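Local coordinates for protein VIN1 (Oscarella pearsei, PDB 6BFI) that binds actin filaments and, as a vinculin-family protein, may play a role in cell-cell adhesion, at residues 277-282 / 619-624; 559-564 / 611-616; 687-692 / 830-835; 744-749 / 819-824. All blocks are in the same frame, centred on the assembly; numbering follows the deposited sequence.

Contact 1: 277-282 / 619-624; sequences QAQDAL and PPRPPL
R621 reaches from a proline-rich loop to D280 on helix 268-283, and the two side chains approach from opposite directions to form a salt bridge. R621 NH2 donates to D280 OD1 over 2.9 Å with an N-H...O angle of 158°. The oxygen is met on its syn side and lies close to the guanidinium plane; with the carboxylate and guanidinium planes 56° apart, only OD1 is gripped, D280 OD2 standing 4.2 Å from R621 NH1. Q279 comes in differently: its OE1 sits over one face of the guanidinium, 3.3 Å from R621 NE, too poorly angled for a hydrogen bond. The amide is held by its other end, NE2 donating to E361. L624 CD1 lies in plane at the guanidinium edge, a methyl beside the salt bridge, 4.1 Å from D280 OD1. R621 leaves its backbone nearly eclipsed (chi1 2°), a strained start, and its chain bends again at chi3 before the guanidinium. Q279 and L624 both rest on Q358 of helix 344-375, and R621 also touches H276, so the loop that follows helix 589-615 lies against helix 268-283 beside helix 344-375.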
loop_
_atom_site.group_PDB
_atom_site.type_symbol
_atom_site.label_atom_id
_atom_site.label_comp_id
_atom_site.label_asym_id
_atom_site.label_seq_id
_atom_site.Cartn_x
_atom_site.Cartn_y
_atom_site.Cartn_z
ATOM N N GLN A 277 13.713 1.671 -17.918
ATOM C CA GLN A 277 15.168 1.570 -17.956
ATOM C C GLN A 277 15.643 0.986 -19.279
ATOM O O GLN A 277 16.666 1.419 -19.826
ATOM C CB GLN A 277 15.661 0.718 -16.785
ATOM C CG GLN A 277 15.515 1.382 -15.429
ATOM C CD GLN A 277 16.693 2.272 -15.086
ATOM O OE1 GLN A 277 17.843 1.834 -15.118
ATOM N NE2 GLN A 277 16.412 3.529 -14.760
ATOM N N ALA A 278 14.917 -0.001 -19.804
ATOM C CA ALA A 278 15.281 -0.568 -21.098
ATOM C C ALA A 278 15.056 0.439 -22.220
ATOM O O ALA A 278 15.849 0.510 -23.167
ATOM C CB ALA A 278 14.490 -1.851 -21.349
ATOM N N GLN A 279 13.986 1.234 -22.123
ATOM C CA GLN A 279 13.743 2.274 -23.118
ATOM C C GLN A 279 14.841 3.333 -23.091
ATOM O O GLN A 279 15.323 3.760 -24.145
ATOM C CB GLN A 279 12.372 2.911 -22.884
ATOM C CG GLN A 279 11.195 1.975 -23.145
ATOM C CD GLN A 279 9.917 2.426 -22.453
ATOM O OE1 GLN A 279 9.853 3.518 -21.887
ATOM N NE2 GLN A 279 8.896 1.580 -22.490
ATOM N N ASP A 280 15.252 3.763 -21.898
ATOM C CA ASP A 280 16.279 4.794 -21.805
ATOM C C ASP A 280 17.640 4.265 -22.243
ATOM O O ASP A 280 18.413 4.987 -22.887
ATOM C CB ASP A 280 16.349 5.346 -20.382
ATOM C CG ASP A 280 15.277 6.382 -20.110
ATOM O OD1 ASP A 280 14.318 6.466 -20.905
ATOM O OD2 ASP A 280 15.392 7.112 -19.101
ATOM N N ALA A 281 17.956 3.013 -21.905
ATOM C CA ALA A 281 19.235 2.457 -22.331
ATOM C C ALA A 281 19.262 2.193 -23.831
ATOM O O ALA A 281 20.322 2.296 -24.456
ATOM C CB ALA A 281 19.543 1.175 -21.562
ATOM N N LEU A 282 18.119 1.850 -24.426
ATOM C CA LEU A 282 18.087 1.654 -25.872
ATOM C C LEU A 282 18.139 2.985 -26.611
ATOM O O LEU A 282 18.804 3.102 -27.646
ATOM C CB LEU A 282 16.844 0.861 -26.272
ATOM C CG LEU A 282 16.927 -0.655 -26.078
ATOM C CD1 LEU A 282 15.613 -1.321 -26.460
ATOM C CD2 LEU A 282 18.078 -1.226 -26.890
ATOM N N PRO A 619 2.455 13.242 -21.485
ATOM C CA PRO A 619 3.364 12.090 -21.499
ATOM C C PRO A 619 3.832 11.752 -20.096
ATOM O O PRO A 619 4.289 12.637 -19.355
ATOM C CB PRO A 619 4.533 12.565 -22.382
ATOM C CG PRO A 619 4.364 14.058 -22.499
ATOM C CD PRO A 619 2.891 14.292 -22.417
ATOM N N PRO A 620 3.713 10.482 -19.687
ATOM C CA PRO A 620 4.039 10.110 -18.301
ATOM C C PRO A 620 5.473 10.436 -17.918
ATOM O O PRO A 620 5.730 11.401 -17.190
ATOM C CB PRO A 620 3.786 8.596 -18.280
ATOM C CG PRO A 620 2.840 8.347 -19.408
ATOM C CD PRO A 620 3.212 9.339 -20.467
ATOM N N ARG A 621 6.412 9.636 -18.404
ATOM C CA ARG A 621 7.822 9.828 -18.112
ATOM C C ARG A 621 8.389 10.937 -18.989
ATOM O O ARG A 621 7.736 11.402 -19.926
ATOM C CB ARG A 621 8.564 8.512 -18.330
ATOM C CG ARG A 621 7.677 7.390 -18.833
ATOM C CD ARG A 621 8.476 6.143 -19.150
ATOM N NE ARG A 621 9.409 6.343 -20.255
ATOM C CZ ARG A 621 10.712 6.558 -20.105
ATOM N NH1 ARG A 621 11.246 6.602 -18.891
ATOM N NH2 ARG A 621 11.483 6.729 -21.171
ATOM N N PRO A 622 9.602 11.407 -18.697
ATOM C CA PRO A 622 10.258 12.333 -19.612
ATOM C C PRO A 622 10.419 11.701 -20.985
ATOM O O PRO A 622 10.490 10.465 -21.111
ATOM C CB PRO A 622 11.616 12.591 -18.945
ATOM C CG PRO A 622 11.764 11.522 -17.902
ATOM C CD PRO A 622 10.373 11.236 -17.455
ATOM N N PRO A 623 10.474 12.516 -22.040
ATOM C CA PRO A 623 10.522 11.955 -23.398
ATOM C C PRO A 623 11.847 11.284 -23.723
ATOM O O PRO A 623 12.750 11.231 -22.883
ATOM C CB PRO A 623 10.284 13.183 -24.285
ATOM C CG PRO A 623 10.814 14.320 -23.478
ATOM C CD PRO A 623 10.494 13.988 -22.046
ATOM N N LEU A 624 11.966 10.770 -24.941
ATOM C CA LEU A 624 13.179 10.121 -25.409
ATOM C C LEU A 624 14.084 11.119 -26.114
ATOM O O LEU A 624 13.633 12.174 -26.569
ATOM C CB LEU A 624 12.835 8.985 -26.373
ATOM C CG LEU A 624 12.107 7.737 -25.876
ATOM C CD1 LEU A 624 12.714 7.233 -24.576
ATOM C CD2 LEU A 624 10.620 8.003 -25.730
#

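Contact 2: 559-564 / 611-616; sequences AKLSSA and SVIEDN
Antiparallel helix packing within the all-helical vinculin fold brings V612 of helix 589-615 against K560, L561 and A564 of helix 555-569. The short helical segments run at 159° to one another with their axes 9.7 Å apart at closest approach, within the usual range for packed helices. V612 is the centre of the contact, and its two methyls divide the work. CG1, set anti to its own backbone N (chi1 174°), presses on the start of L561, 3.7 Å from L561 N and 3.9 Å from L561 CB, and also meets K560 CB at 4.1 Å. CG2 points to the next turn and meets A564 CB at 4.0 Å. The small A564 probably leaves room for the valine. Beside it, L561 turns its branched end across the interface, where L561 CD1 lies 4.2 Å from I613 CG1. The extended chain of K560 leads its amine away from the other helix, leaving only the aliphatic root of the side chain in the contact. Replacing V612 with an alanine would remove both methyls and probably leave a gap between the helices where they met L561 and A564. L561 continues inward to A545 and A549 of helix 524-550, while I613 rests on L497 and M500 of helix 496-519. No hydrogen bond or ion pair crosses between the two segments, which implies that this pair is held by apolar packing, the fit probably depending on side-chain shape.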
loop_
_atom_site.group_PDB
_atom_site.type_symbol
_atom_site.label_atom_id
_atom_site.label_comp_id
_atom_site.label_asym_id
_atom_site.label_seq_id
_atom_site.Cartn_x
_atom_site.Cartn_y
_atom_site.Cartn_z
ATOM N N ALA A 559 -13.930 20.843 -14.096
ATOM C CA ALA A 559 -15.156 21.474 -14.573
ATOM C C ALA A 559 -15.506 21.005 -15.980
ATOM O O ALA A 559 -16.660 20.655 -16.260
ATOM C CB ALA A 559 -15.015 22.996 -14.527
ATOM N N LYS A 560 -14.521 20.992 -16.884
ATOM C CA LYS A 560 -14.770 20.524 -18.245
ATOM C C LYS A 560 -15.220 19.067 -18.251
ATOM O O LYS A 560 -16.202 18.707 -18.914
ATOM C CB LYS A 560 -13.512 20.698 -19.100
ATOM C CG LYS A 560 -13.116 22.143 -19.358
ATOM C CD LYS A 560 -11.778 22.216 -20.086
ATOM C CE LYS A 560 -11.407 23.648 -20.441
ATOM N NZ LYS A 560 -10.059 23.738 -21.074
ATOM N N LEU A 561 -14.510 18.213 -17.509
ATOM C CA LEU A 561 -14.880 16.804 -17.447
ATOM C C LEU A 561 -16.254 16.616 -16.820
ATOM O O LEU A 561 -16.996 15.706 -17.210
ATOM C CB LEU A 561 -13.825 16.021 -16.667
ATOM C CG LEU A 561 -13.997 14.503 -16.664
ATOM C CD1 LEU A 561 -14.133 13.992 -18.090
ATOM C CD2 LEU A 561 -12.829 13.833 -15.955
ATOM N N SER A 562 -16.614 17.464 -15.854
ATOM C CA SER A 562 -17.952 17.395 -15.280
ATOM C C SER A 562 -19.007 17.784 -16.305
ATOM O O SER A 562 -20.086 17.182 -16.351
ATOM C CB SER A 562 -18.045 18.291 -14.045
ATOM O OG SER A 562 -17.168 17.844 -13.029
ATOM N N SER A 563 -18.716 18.783 -17.140
ATOM C CA SER A 563 -19.661 19.156 -18.186
ATOM C C SER A 563 -19.840 18.026 -19.193
ATOM O O SER A 563 -20.968 17.727 -19.607
ATOM C CB SER A 563 -19.201 20.435 -18.884
ATOM O OG SER A 563 -19.285 21.548 -18.010
ATOM N N ALA A 564 -18.743 17.374 -19.589
ATOM C CA ALA A 564 -18.848 16.277 -20.549
ATOM C C ALA A 564 -19.596 15.088 -19.953
ATOM O O ALA A 564 -20.470 14.503 -20.603
ATOM C CB ALA A 564 -17.457 15.859 -21.023
ATOM N N SER A 611 -12.612 13.331 -25.360
ATOM C CA SER A 611 -11.884 14.506 -25.824
ATOM C C SER A 611 -11.327 15.309 -24.657
ATOM O O SER A 611 -10.217 15.847 -24.744
ATOM C CB SER A 611 -12.787 15.385 -26.688
ATOM O OG SER A 611 -12.172 16.641 -26.928
ATOM N N VAL A 612 -12.085 15.417 -23.563
ATOM C CA VAL A 612 -11.584 16.140 -22.396
ATOM C C VAL A 612 -10.375 15.419 -21.809
ATOM O O VAL A 612 -9.317 16.024 -21.571
ATOM C CB VAL A 612 -12.698 16.320 -21.350
ATOM C CG1 VAL A 612 -12.137 16.945 -20.084
ATOM C CG2 VAL A 612 -13.818 17.178 -21.917
ATOM N N ILE A 613 -10.507 14.108 -21.587
ATOM C CA ILE A 613 -9.384 13.347 -21.046
ATOM C C ILE A 613 -8.201 13.384 -22.008
ATOM O O ILE A 613 -7.041 13.493 -21.589
ATOM C CB ILE A 613 -9.823 11.906 -20.729
ATOM C CG1 ILE A 613 -10.779 11.905 -19.531
ATOM C CG2 ILE A 613 -8.612 11.016 -20.472
ATOM C CD1 ILE A 613 -11.119 10.529 -19.017
ATOM N N GLU A 614 -8.479 13.326 -23.312
ATOM C CA GLU A 614 -7.415 13.335 -24.309
ATOM C C GLU A 614 -6.660 14.659 -24.302
ATOM O O GLU A 614 -5.427 14.679 -24.388
ATOM C CB GLU A 614 -8.004 13.057 -25.692
ATOM C CG GLU A 614 -7.066 12.358 -26.657
ATOM C CD GLU A 614 -7.746 11.999 -27.968
ATOM O OE1 GLU A 614 -8.552 12.814 -28.466
ATOM O OE2 GLU A 614 -7.482 10.897 -28.492
ATOM N N ASP A 615 -7.385 15.773 -24.191
ATOM C CA ASP A 615 -6.753 17.086 -24.162
ATOM C C ASP A 615 -6.057 17.377 -22.841
ATOM O O ASP A 615 -5.207 18.272 -22.793
ATOM C CB ASP A 615 -7.786 18.177 -24.453
ATOM C CG ASP A 615 -8.326 18.104 -25.869
ATOM O OD1 ASP A 615 -7.668 17.470 -26.722
ATOM O OD2 ASP A 615 -9.403 18.681 -26.131
ATOM N N ASN A 616 -6.392 16.654 -21.773
ATOM C CA ASN A 616 -5.638 16.783 -20.531
ATOM C C ASN A 616 -4.468 15.808 -20.443
ATOM O O ASN A 616 -3.762 15.800 -19.428
ATOM C CB ASN A 616 -6.565 16.586 -19.327
ATOM C CG ASN A 616 -5.967 17.111 -18.030
ATOM O OD1 ASN A 616 -5.487 16.341 -17.196
ATOM N ND2 ASN A 616 -5.992 18.428 -17.857
#

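Contact 3: 687-692 / 830-835; sequences KGNDLI and ILWRKK
N689 lies over the indole of W832, its ND2 3.7 Å above the ring plane and over its centre, with the amide and ring planes 71° apart, so the amide stands steeply on the ring face. From there ND2 makes a weak hydrogen bond to L831 O (3.0 Å). The other end of the amide faces its own helix: with CG anti to the backbone N (chi1 -169°), OD1 weakly accepts from the backbone N atoms of L691 and I692. I830 crosses the same amide, its CD1 3.6 Å from N689 OD1. On the backbone, L831 N donates to G688 O at 2.8 Å, from above the carbonyl plane, while L831 CD1 packs 3.4 Å from K687 O. L691 and I692 meet the six-membered part of the indole obliquely, I692 CD1 lying 4.2 Å from W832 CZ3. W832 also packs edge-to-face with W684. A serine in place of W832 would probably leave the N689 amide without its supporting ring face and open a gap beside L691 and I692. The arrangement is an asparagine N-cap at the start of helix 690-710, with the capping amide held from outside by the C-terminal segment that follows helix 786-817.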
loop_
_atom_site.group_PDB
_atom_site.type_symbol
_atom_site.label_atom_id
_atom_site.label_comp_id
_atom_site.label_asym_id
_atom_site.label_seq_id
_atom_site.Cartn_x
_atom_site.Cartn_y
_atom_site.Cartn_z
ATOM N N LYS A 687 22.102 20.166 -10.869
ATOM C CA LYS A 687 21.732 21.562 -11.067
ATOM C C LYS A 687 20.230 21.699 -11.291
ATOM O O LYS A 687 19.638 20.980 -12.102
ATOM C CB LYS A 687 22.510 22.164 -12.241
ATOM C CG LYS A 687 22.322 21.455 -13.572
ATOM C CD LYS A 687 22.906 22.276 -14.707
ATOM C CE LYS A 687 22.295 23.668 -14.740
ATOM N NZ LYS A 687 22.939 24.536 -15.761
ATOM N N GLY A 688 19.615 22.622 -10.554
ATOM C CA GLY A 688 18.179 22.802 -10.615
ATOM C C GLY A 688 17.381 21.766 -9.862
ATOM O O GLY A 688 16.169 21.659 -10.075
ATOM N N ASN A 689 18.020 20.996 -8.979
ATOM C CA ASN A 689 17.336 19.917 -8.268
ATOM C C ASN A 689 18.035 19.730 -6.924
ATOM O O ASN A 689 19.066 19.056 -6.846
ATOM C CB ASN A 689 17.347 18.633 -9.087
ATOM C CG ASN A 689 16.427 17.570 -8.523
ATOM O OD1 ASN A 689 16.063 17.602 -7.347
ATOM N ND2 ASN A 689 16.048 16.615 -9.363
ATOM N N ASP A 690 17.461 20.316 -5.874
ATOM C CA ASP A 690 18.026 20.188 -4.538
ATOM C C ASP A 690 17.738 18.832 -3.905
ATOM O O ASP A 690 18.479 18.413 -3.008
ATOM C CB ASP A 690 17.496 21.306 -3.636
ATOM C CG ASP A 690 17.796 22.689 -4.188
ATOM O OD1 ASP A 690 18.843 22.854 -4.849
ATOM O OD2 ASP A 690 16.982 23.612 -3.965
ATOM N N LEU A 691 16.686 18.139 -4.352
ATOM C CA LEU A 691 16.359 16.832 -3.788
ATOM C C LEU A 691 17.486 15.837 -4.030
ATOM O O LEU A 691 17.895 15.106 -3.119
ATOM C CB LEU A 691 15.044 16.323 -4.384
ATOM C CG LEU A 691 14.399 15.072 -3.774
ATOM C CD1 LEU A 691 12.891 15.178 -3.841
ATOM C CD2 LEU A 691 14.858 13.800 -4.473
ATOM N N ILE A 692 18.005 15.800 -5.260
ATOM C CA ILE A 692 19.119 14.912 -5.579
ATOM C C ILE A 692 20.336 15.257 -4.728
ATOM O O ILE A 692 21.080 14.370 -4.291
ATOM C CB ILE A 692 19.434 14.984 -7.086
ATOM C CG1 ILE A 692 18.231 14.501 -7.899
ATOM C CG2 ILE A 692 20.668 14.165 -7.425
ATOM C CD1 ILE A 692 17.767 13.104 -7.530
ATOM N N ILE A 830 11.936 22.755 -10.951
ATOM C CA ILE A 830 12.849 21.663 -10.641
ATOM C C ILE A 830 13.226 20.938 -11.929
ATOM O O ILE A 830 12.434 20.853 -12.879
ATOM C CB ILE A 830 12.226 20.702 -9.610
ATOM C CG1 ILE A 830 13.312 19.877 -8.917
ATOM C CG2 ILE A 830 11.196 19.785 -10.264
ATOM C CD1 ILE A 830 12.784 18.973 -7.827
ATOM N N LEU A 831 14.455 20.430 -11.974
ATOM C CA LEU A 831 15.011 19.811 -13.171
ATOM C C LEU A 831 15.111 18.306 -12.964
ATOM O O LEU A 831 15.868 17.841 -12.104
ATOM C CB LEU A 831 16.381 20.401 -13.511
ATOM C CG LEU A 831 16.366 21.788 -14.156
ATOM C CD1 LEU A 831 17.755 22.167 -14.651
ATOM C CD2 LEU A 831 15.355 21.832 -15.292
ATOM N N TRP A 832 14.348 17.551 -13.753
ATOM C CA TRP A 832 14.439 16.097 -13.744
ATOM C C TRP A 832 14.983 15.600 -15.075
ATOM O O TRP A 832 14.300 14.870 -15.803
ATOM C CB TRP A 832 13.077 15.467 -13.446
ATOM C CG TRP A 832 12.676 15.568 -12.007
ATOM C CD1 TRP A 832 11.840 16.490 -11.452
ATOM C CD2 TRP A 832 13.101 14.715 -10.935
ATOM N NE1 TRP A 832 11.713 16.265 -10.103
ATOM C CE2 TRP A 832 12.478 15.180 -9.761
ATOM C CE3 TRP A 832 13.947 13.604 -10.857
ATOM C CZ2 TRP A 832 12.672 14.573 -8.520
ATOM C CZ3 TRP A 832 14.138 13.001 -9.622
ATOM C CH2 TRP A 832 13.504 13.488 -8.472
ATOM N N ARG A 833 16.208 15.994 -15.401
ATOM C CA ARG A 833 16.879 15.573 -16.621
ATOM C C ARG A 833 17.954 14.556 -16.263
ATOM O O ARG A 833 18.738 14.778 -15.334
ATOM C CB ARG A 833 17.487 16.775 -17.353
ATOM C CG ARG A 833 16.500 17.922 -17.564
ATOM C CD ARG A 833 17.023 18.990 -18.524
ATOM N NE ARG A 833 18.079 19.817 -17.942
ATOM C CZ ARG A 833 18.526 20.947 -18.483
ATOM N NH1 ARG A 833 18.003 21.392 -19.618
ATOM N NH2 ARG A 833 19.489 21.639 -17.890
ATOM N N LYS A 834 17.971 13.436 -16.985
ATOM C CA LYS A 834 18.982 12.414 -16.756
ATOM C C LYS A 834 20.376 12.977 -17.011
ATOM O O LYS A 834 20.575 13.837 -17.873
ATOM C CB LYS A 834 18.732 11.208 -17.662
ATOM C CG LYS A 834 18.686 9.871 -16.941
ATOM C CD LYS A 834 17.303 9.590 -16.379
ATOM C CE LYS A 834 17.202 8.169 -15.847
ATOM N NZ LYS A 834 15.800 7.806 -15.503
ATOM N N LYS A 835 21.347 12.481 -16.248
ATOM C CA LYS A 835 22.708 12.986 -16.334
ATOM C C LYS A 835 23.314 12.676 -17.700
ATOM O O LYS A 835 22.864 11.783 -18.425
ATOM C CB LYS A 835 23.573 12.386 -15.226
ATOM C CG LYS A 835 24.688 13.292 -14.738
ATOM C CD LYS A 835 25.393 12.685 -13.538
ATOM C CE LYS A 835 26.236 13.716 -12.812
ATOM N NZ LYS A 835 26.833 13.158 -11.567
#

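Contact 4: 744-749 / 819-824; sequences ANACMD and IRLRPD
Bends at chi2 (141°) and chi3 (65°) fold the R822 side chain back along the end of helix 718-745, while M748, its chi1 of -34° away from a staggered value and its chi2 extended, lays SD across R822 CG; the bend at chi3 swings CE. The two side chains meet at about a right angle, with M748 SD 3.6 Å from R822 CG. Further along its chain, R822 CD lies against the backbone of A746 and 4.1 Å from A746 CB. The guanidinium reaches N745, whose OD1 and backbone O lie near its plane at the edge, each 3.8 Å from R822 NH1, beyond hydrogen-bonding distance.

Beneath these side chains the backbones pair in a single beta bridge between C747 and L821. M748 N donates to R820 O over 3.0 Å, almost straight, and R822 N donates to A746 O at 3.2 Å; both donors approach nearly head-on to the carbonyl. L821 CD2 also packs 3.5 Å from A746 O. D749 N is turned to its own segment, donating to C747 SG over 3.4 Å. D749 is the N-cap of helix 750-760, its OD1 weakly accepting from R751 N and also bonded by N551 ND2, while the R820 guanidinium binds N616 O.

The chemistry is thus mainly that of backbone pairing. Two hydrogen bonds fix the register of the turn between helices 718-745 and 750-760 against the segment after helix 786-817, and the long arms of M748 and R822 cover the bridge with aliphatic and sulfur contacts. The charged ends of R820 and D749 are committed mainly to partners beyond it.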
loop_
_atom_site.group_PDB
_atom_site.type_symbol
_atom_site.label_atom_id
_atom_site.label_comp_id
_atom_site.label_asym_id
_atom_site.label_seq_id
_atom_site.Cartn_x
_atom_site.Cartn_y
_atom_site.Cartn_z
ATOM N N ALA A 744 5.039 17.331 -3.018
ATOM C CA ALA A 744 3.729 16.693 -2.951
ATOM C C ALA A 744 2.605 17.717 -2.894
ATOM O O ALA A 744 1.514 17.469 -3.418
ATOM C CB ALA A 744 3.660 15.761 -1.741
ATOM N N ASN A 745 2.849 18.874 -2.274
ATOM C CA ASN A 745 1.788 19.864 -2.123
ATOM C C ASN A 745 1.396 20.471 -3.465
ATOM O O ASN A 745 0.207 20.670 -3.739
ATOM C CB ASN A 745 2.227 20.954 -1.146
ATOM C CG ASN A 745 1.079 21.846 -0.715
ATOM O OD1 ASN A 745 0.797 22.864 -1.346
ATOM N ND2 ASN A 745 0.410 21.466 0.368
ATOM N N ALA A 746 2.376 20.770 -4.315
ATOM C CA ALA A 746 2.121 21.387 -5.610
ATOM C C ALA A 746 1.770 20.375 -6.695
ATOM O O ALA A 746 1.691 20.749 -7.871
ATOM C CB ALA A 746 3.333 22.215 -6.045
ATOM N N CYS A 747 1.560 19.115 -6.330
ATOM C CA CYS A 747 1.199 18.078 -7.285
ATOM C C CYS A 747 -0.315 18.006 -7.431
ATOM O O CYS A 747 -1.050 18.038 -6.440
ATOM C CB CYS A 747 1.746 16.722 -6.838
ATOM S SG CYS A 747 1.341 15.344 -7.934
ATOM N N MET A 748 -0.777 17.919 -8.678
ATOM C CA MET A 748 -2.200 17.874 -8.985
ATOM C C MET A 748 -2.683 16.469 -9.320
ATOM O O MET A 748 -3.796 16.311 -9.831
ATOM C CB MET A 748 -2.517 18.830 -10.135
ATOM C CG MET A 748 -1.664 20.087 -10.144
ATOM S SD MET A 748 -2.293 21.352 -11.264
ATOM C CE MET A 748 -3.673 21.980 -10.312
ATOM N N ASP A 749 -1.873 15.452 -9.048
ATOM C CA ASP A 749 -2.223 14.056 -9.294
ATOM C C ASP A 749 -2.302 13.370 -7.934
ATOM O O ASP A 749 -1.274 13.029 -7.343
ATOM C CB ASP A 749 -1.198 13.392 -10.208
ATOM C CG ASP A 749 -1.690 12.080 -10.787
ATOM O OD1 ASP A 749 -2.634 11.490 -10.220
ATOM O OD2 ASP A 749 -1.130 11.639 -11.812
ATOM N N ILE A 819 5.418 15.347 -12.457
ATOM C CA ILE A 819 4.900 15.238 -13.819
ATOM C C ILE A 819 3.748 16.207 -14.059
ATOM O O ILE A 819 3.671 16.837 -15.117
ATOM C CB ILE A 819 4.484 13.783 -14.105
ATOM C CG1 ILE A 819 5.694 12.854 -13.990
ATOM C CG2 ILE A 819 3.856 13.667 -15.486
ATOM C CD1 ILE A 819 5.342 11.382 -14.019
ATOM N N ARG A 820 2.840 16.346 -13.095
ATOM C CA ARG A 820 1.691 17.246 -13.201
ATOM C C ARG A 820 1.767 18.258 -12.062
ATOM O O ARG A 820 1.041 18.159 -11.070
ATOM C CB ARG A 820 0.370 16.466 -13.175
ATOM C CG ARG A 820 0.090 15.669 -14.439
ATOM C CD ARG A 820 -1.316 15.092 -14.417
ATOM N NE ARG A 820 -1.631 14.367 -15.645
ATOM C CZ ARG A 820 -2.127 14.933 -16.740
ATOM N NH1 ARG A 820 -2.366 16.237 -16.767
ATOM N NH2 ARG A 820 -2.384 14.193 -17.811
ATOM N N LEU A 821 2.650 19.238 -12.213
ATOM C CA LEU A 821 2.804 20.312 -11.245
ATOM C C LEU A 821 2.001 21.531 -11.675
ATOM O O LEU A 821 1.727 21.733 -12.862
ATOM C CB LEU A 821 4.275 20.698 -11.080
ATOM C CG LEU A 821 5.198 19.677 -10.416
ATOM C CD1 LEU A 821 6.622 20.210 -10.362
ATOM C CD2 LEU A 821 4.696 19.333 -9.023
ATOM N N ARG A 822 1.626 22.344 -10.695
ATOM C CA ARG A 822 0.966 23.603 -10.990
ATOM C C ARG A 822 1.924 24.524 -11.743
ATOM O O ARG A 822 3.119 24.560 -11.438
ATOM C CB ARG A 822 0.493 24.270 -9.699
ATOM C CG ARG A 822 -0.524 23.444 -8.927
ATOM C CD ARG A 822 -0.298 23.527 -7.427
ATOM N NE ARG A 822 -0.508 24.874 -6.905
ATOM C CZ ARG A 822 -0.368 25.207 -5.626
ATOM N NH1 ARG A 822 -0.013 24.290 -4.735
ATOM N NH2 ARG A 822 -0.579 26.457 -5.236
ATOM N N PRO A 823 1.433 25.273 -12.734
ATOM C CA PRO A 823 2.339 26.080 -13.566
ATOM C C PRO A 823 2.976 27.254 -12.839
ATOM O O PRO A 823 3.924 27.844 -13.376
ATOM C CB PRO A 823 1.429 26.564 -14.701
ATOM C CG PRO A 823 0.066 26.591 -14.089
ATOM C CD PRO A 823 0.024 25.430 -13.134
ATOM N N ASP A 824 2.502 27.605 -11.644
ATOM C CA ASP A 824 2.983 28.781 -10.930
ATOM C C ASP A 824 3.912 28.470 -9.767
ATOM O O ASP A 824 4.744 29.311 -9.422
ATOM C CB ASP A 824 1.800 29.602 -10.403
ATOM C CG ASP A 824 0.964 28.837 -9.393
ATOM O OD1 ASP A 824 0.894 27.593 -9.497
ATOM O OD2 ASP A 824 0.381 29.477 -8.492
#

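The chain leaving the end of helix 589-615 links three contacts: the helix end packs in contact 2 and the loop continues into contact 1, the two centres lying 27 Å apart. Contact 4 touches both. It meets contact 2, 18 Å away between centres, through the guanidinium of R820, and contact 1 where P620 O packs 3.2 Å from I819 CD1. Contacts 3 and 4 share the C-terminal segment after helix 786-817, with centres about 16 Å apart and no direct touch. Contact 3 reaches contact 1 through a long, weak ion pair, K834 NZ standing 3.7 Å from D280 OD2. Contacts 2 and 3 remain separate, their nearest atoms about 18 Å apart.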